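Local atomic coordinates of alkylhalidase CmlS (PDB entry 3I3L), a protein that probably acts as an FAD-dependent halogenase in chloramphenicol biosynthesis, carrying its flavin on a covalent bond to an aspartate. Residues Ser24-Gly35 and Glu176-Gly184. Numbering follows the deposited sequence.
Sequences SKVAIIGGGPAG and ESDFVIDAG. With FAD (flavin-adenine dinucleotide), chain B.
K25 and D178 open the pairing of two parallel strands, 25-29 and 179-182, in the mixed, mostly parallel sheet where strand 25-29 lies between 48-52 and 179-182. Here the contact is looser and partly open to solvent: K25 turns its ammonium group away to a salt bridge with D48, while its backbone N donates to D178 OD2 at 2.8 Å, meeting the anti side of the carboxylate. With CG beside its own backbone N (chi1 -62°), D178 directs that oxygen back to the start of the neighbouring strand, and K25 O in turn accepts from the amides of D178 and F179. With an alanine at D178 the carboxylate is gone, and the K25 amide would probably lose its acceptor while the two backbone bonds to K25 O remained. S24 OG, hydrogen-bonded to T346 OG1, lies at the edge of the F179 ring.

Inward the packing tightens. F179 O is gripped from opposite faces of its plane, by A27 N and by S177 OG, the hydroxyl standing above the plane at 2.8 Å. I28 and I181 run side by side under helix 33-44, whereas on the other face I29 CD1 meets V180 CG2 at 3.7 Å. Where the strands end, the A183 methyl fits against A34 CB at 3.6 Å and G35 N at 3.4 Å. D182 OD1 closes an Asx turn on G184 N.

The spacing of G30, G32 and G35 is consistent with the GxGxxG turn of Rossmann-type FAD-binding folds; a side chain on G32 would collide with FAD O5B, the ester oxygen between the adenosine ribose and its phosphate. A34 N donates to FAD O2P at 2.9 Å, and one water joins that oxygen to G35 N and A183 O. The chemistry thus implies that the A34 amide directly, and the G35 amide through the water, probably offset part of the phosphate charge, with the helix N-terminus likely adding to this.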
loop_
_atom_site.group_PDB
_atom_site.type_symbol
_atom_site.label_atom_id
_atom_site.label_comp_id
_atom_site.label_asym_id
_atom_site.label_seq_id
_atom_site.Cartn_x
_atom_site.Cartn_y
_atom_site.Cartn_z
ATOM N N SER A 24 21.804 17.597 6.120
ATOM C CA SER A 24 20.819 18.293 6.933
ATOM C C SER A 24 20.698 17.705 8.315
ATOM O O SER A 24 20.912 16.535 8.543
ATOM C CB SER A 24 19.428 18.237 6.270
ATOM O OG SER A 24 19.393 19.044 5.090
ATOM N N LYS A 25 20.355 18.573 9.255
ATOM C CA LYS A 25 19.836 18.128 10.535
ATOM C C LYS A 25 18.320 17.888 10.421
ATOM O O LYS A 25 17.557 18.810 10.039
ATOM C CB LYS A 25 20.087 19.214 11.575
ATOM C CG LYS A 25 19.928 18.742 13.008
ATOM C CD LYS A 25 20.602 19.751 13.959
ATOM C CE LYS A 25 20.650 19.226 15.396
ATOM N NZ LYS A 25 21.547 17.977 15.507
ATOM N N VAL A 26 17.867 16.699 10.804
ATOM C CA VAL A 26 16.461 16.362 10.612
ATOM C C VAL A 26 15.828 15.833 11.860
ATOM O O VAL A 26 16.306 14.841 12.404
ATOM C CB VAL A 26 16.270 15.270 9.502
ATOM C CG1 VAL A 26 14.793 15.065 9.257
ATOM C CG2 VAL A 26 16.987 15.670 8.223
ATOM N N ALA A 27 14.755 16.480 12.307
ATOM C CA ALA A 27 13.943 15.988 13.398
ATOM C C ALA A 27 12.842 15.062 12.845
ATOM O O ALA A 27 12.247 15.336 11.785
ATOM C CB ALA A 27 13.247 17.130 14.130
ATOM N N ILE A 28 12.607 13.960 13.566
ATOM C CA ILE A 28 11.609 13.029 13.177
ATOM C C ILE A 28 10.675 12.814 14.310
ATOM O O ILE A 28 11.073 12.351 15.375
ATOM C CB ILE A 28 12.198 11.679 12.734
ATOM C CG1 ILE A 28 12.966 11.826 11.416
ATOM C CG2 ILE A 28 11.024 10.666 12.455
ATOM C CD1 ILE A 28 13.681 10.399 11.057
ATOM N N ILE A 29 9.411 13.128 14.090
ATOM C CA ILE A 29 8.367 12.900 15.116
ATOM C C ILE A 29 7.764 11.512 14.972
ATOM O O ILE A 29 7.097 11.241 13.969
ATOM C CB ILE A 29 7.197 13.929 14.911
ATOM C CG1 ILE A 29 7.715 15.361 14.967
ATOM C CG2 ILE A 29 6.078 13.753 15.915
ATOM C CD1 ILE A 29 6.812 16.387 14.197
ATOM N N GLY A 30 7.938 10.655 15.992
ATOM C CA GLY A 30 7.407 9.314 15.999
ATOM C C GLY A 30 8.449 8.248 15.708
ATOM O O GLY A 30 9.231 8.367 14.796
ATOM N N GLY A 31 8.466 7.183 16.508
ATOM C CA GLY A 31 9.396 6.081 16.252
ATOM C C GLY A 31 8.728 4.774 15.848
ATOM O O GLY A 31 9.271 3.695 16.126
ATOM N N GLY A 32 7.536 4.844 15.222
ATOM C CA GLY A 32 6.924 3.629 14.639
ATOM C C GLY A 32 7.686 3.328 13.344
ATOM O O GLY A 32 8.704 3.945 13.106
ATOM N N PRO A 33 7.176 2.408 12.498
ATOM C CA PRO A 33 7.807 2.042 11.243
ATOM C C PRO A 33 8.129 3.262 10.353
ATOM O O PRO A 33 9.250 3.304 9.812
ATOM C CB PRO A 33 6.764 1.114 10.556
ATOM C CG PRO A 33 6.033 0.537 11.702
ATOM C CD PRO A 33 5.987 1.595 12.790
ATOM N N ALA A 34 7.201 4.236 10.189
ATOM C CA ALA A 34 7.542 5.421 9.350
ATOM C C ALA A 34 8.764 6.134 9.916
ATOM O O ALA A 34 9.698 6.457 9.166
ATOM C CB ALA A 34 6.396 6.410 9.159
ATOM N N GLY A 35 8.761 6.388 11.226
ATOM C CA GLY A 35 9.900 7.088 11.859
ATOM C C GLY A 35 11.249 6.364 11.785
ATOM O O GLY A 35 12.262 6.934 11.385
ATOM N N GLU A 176 15.830 23.140 17.145
ATOM C CA GLU A 176 15.724 23.559 15.757
ATOM C C GLU A 176 16.346 22.534 14.837
ATOM O O GLU A 176 17.217 21.772 15.254
ATOM C CB GLU A 176 16.328 24.956 15.497
ATOM C CG GLU A 176 17.854 25.041 15.504
ATOM C CD GLU A 176 18.390 26.394 15.139
ATOM O OE1 GLU A 176 19.249 26.868 15.915
ATOM O OE2 GLU A 176 18.028 26.980 14.068
ATOM N N SER A 177 15.871 22.500 13.587
ATOM C CA SER A 177 16.430 21.603 12.578
ATOM C C SER A 177 16.165 22.157 11.186
ATOM O O SER A 177 15.384 23.115 11.027
ATOM C CB SER A 177 15.851 20.189 12.780
ATOM O OG SER A 177 14.429 20.178 12.482
ATOM N N ASP A 178 16.859 21.623 10.182
ATOM C CA ASP A 178 16.666 22.011 8.815
ATOM C C ASP A 178 15.338 21.450 8.226
ATOM O O ASP A 178 14.643 22.156 7.445
ATOM C CB ASP A 178 17.801 21.488 7.959
ATOM C CG ASP A 178 19.153 22.070 8.380
ATOM O OD1 ASP A 178 19.191 23.299 8.523
ATOM O OD2 ASP A 178 20.127 21.285 8.547
ATOM N N PHE A 179 15.046 20.190 8.560
ATOM C CA PHE A 179 13.798 19.557 8.113
ATOM C C PHE A 179 13.121 18.859 9.253
ATOM O O PHE A 179 13.774 18.563 10.308
ATOM C CB PHE A 179 14.018 18.583 6.961
ATOM C CG PHE A 179 14.409 19.237 5.698
ATOM C CD1 PHE A 179 13.462 19.602 4.766
ATOM C CD2 PHE A 179 15.754 19.440 5.394
ATOM C CE1 PHE A 179 13.820 20.214 3.557
ATOM C CE2 PHE A 179 16.137 20.082 4.168
ATOM C CZ PHE A 179 15.181 20.437 3.252
ATOM N N VAL A 180 11.804 18.648 9.091
ATOM C CA VAL A 180 11.067 17.805 9.986
ATOM C C VAL A 180 10.275 16.764 9.218
ATOM O O VAL A 180 9.724 17.059 8.162
ATOM C CB VAL A 180 10.134 18.622 10.928
ATOM C CG1 VAL A 180 9.109 19.462 10.149
ATOM C CG2 VAL A 180 9.437 17.657 11.936
ATOM N N ILE A 181 10.246 15.534 9.726
ATOM C CA ILE A 181 9.345 14.525 9.192
ATOM C C ILE A 181 8.286 14.251 10.262
ATOM O O ILE A 181 8.631 13.838 11.393
ATOM C CB ILE A 181 10.062 13.191 8.848
ATOM C CG1 ILE A 181 10.896 13.339 7.567
ATOM C CG2 ILE A 181 9.006 12.023 8.708
ATOM C CD1 ILE A 181 11.799 12.178 7.372
ATOM N N ASP A 182 7.016 14.434 9.916
ATOM C CA ASP A 182 5.955 13.939 10.835
ATOM C C ASP A 182 5.653 12.467 10.531
ATOM O O ASP A 182 5.081 12.138 9.498
ATOM C CB ASP A 182 4.689 14.770 10.741
ATOM C CG ASP A 182 3.640 14.394 11.797
ATOM O OD1 ASP A 182 3.844 13.397 12.556
ATOM O OD2 ASP A 182 2.580 15.089 11.834
ATOM N N ALA A 183 6.070 11.583 11.434
ATOM C CA ALA A 183 5.766 10.168 11.298
ATOM C C ALA A 183 5.031 9.792 12.563
ATOM O O ALA A 183 5.216 8.695 13.109
ATOM C CB ALA A 183 7.059 9.383 11.152
ATOM N N GLY A 184 4.244 10.745 13.056
ATOM C CA GLY A 184 3.551 10.586 14.313
ATOM C C GLY A 184 2.261 9.779 14.242
ATOM O O GLY A 184 1.479 9.750 15.228
HETATM P PA FAD B . 2.311 4.417 13.990
HETATM O O1A FAD B . 1.034 4.884 14.650
HETATM O O2A FAD B . 2.513 2.945 13.898
HETATM O O5B FAD B . 3.563 5.090 14.792
HETATM C C5B FAD B . 3.530 6.455 15.156
HETATM C C4B FAD B . 4.299 6.717 16.471
HETATM O O4B FAD B . 4.294 8.145 16.699
HETATM C C3B FAD B . 3.644 6.083 17.675
HETATM O O3B FAD B . 4.531 5.192 18.279
HETATM C C2B FAD B . 3.334 7.256 18.618
HETATM O O2B FAD B . 3.684 6.954 19.932
HETATM C C1B FAD B . 4.197 8.388 18.083
HETATM N N9A FAD B . 3.720 9.747 18.257
HETATM C C8A FAD B . 2.465 10.225 18.017
HETATM N N7A FAD B . 2.453 11.552 18.271
HETATM C C5A FAD B . 3.663 11.920 18.752
HETATM C C6A FAD B . 4.165 13.137 19.175
HETATM N N6A FAD B . 3.420 14.227 19.152
HETATM N N1A FAD B . 5.477 13.189 19.562
HETATM C C2A FAD B . 6.274 12.071 19.579
HETATM N N3A FAD B . 5.765 10.884 19.149
HETATM C C4A FAD B . 4.480 10.803 18.738
HETATM N N1 FAD B . -1.146 -2.184 8.619
HETATM C C2 FAD B . -0.530 -3.275 8.030
HETATM O O2 FAD B . 0.485 -3.069 7.378
HETATM N N3 FAD B . -1.047 -4.538 8.148
HETATM C C4 FAD B . -2.195 -4.759 8.863
HETATM O O4 FAD B . -2.639 -5.946 8.975
HETATM C C4X FAD B . -2.844 -3.662 9.434
HETATM N N5 FAD B . -3.982 -3.850 10.169
HETATM C C5X FAD B . -4.554 -2.778 10.816
HETATM C C6 FAD B . -5.728 -2.957 11.561
HETATM C C7 FAD B . -6.339 -1.870 12.138
HETATM C C7M FAD B . -7.593 -2.031 12.964
HETATM C C8 FAD B . -5.736 -0.623 12.011
HETATM C C8M FAD B . -6.299 0.556 12.699
HETATM C C9 FAD B . -4.589 -0.418 11.236
HETATM C C9A FAD B . -4.011 -1.533 10.648
HETATM N N10 FAD B . -2.858 -1.330 9.947
HETATM C C10 FAD B . -2.298 -2.367 9.301
HETATM C "C1'" FAD B . -2.453 0.090 9.740
HETATM C "C2'" FAD B . -1.050 0.307 10.255
HETATM O "O2'" FAD B . -0.989 -0.182 11.534
HETATM C "C3'" FAD B . -0.549 1.725 10.191
HETATM O "O3'" FAD B . -0.564 2.165 8.850
HETATM C "C4'" FAD B . 0.927 1.816 10.703
HETATM O "O4'" FAD B . 1.016 1.569 12.079
HETATM C "C5'" FAD B . 1.459 3.225 10.476
HETATM O "O5'" FAD B . 2.802 3.307 10.859
HETATM P P FAD B . 3.294 4.740 11.304
HETATM O O1P FAD B . 2.818 5.769 10.303
HETATM O O2P FAD B . 4.780 4.683 11.641
HETATM O O3P FAD B . 2.398 5.132 12.593
HETATM O O HOH W 1 6.474 6.251 13.045
#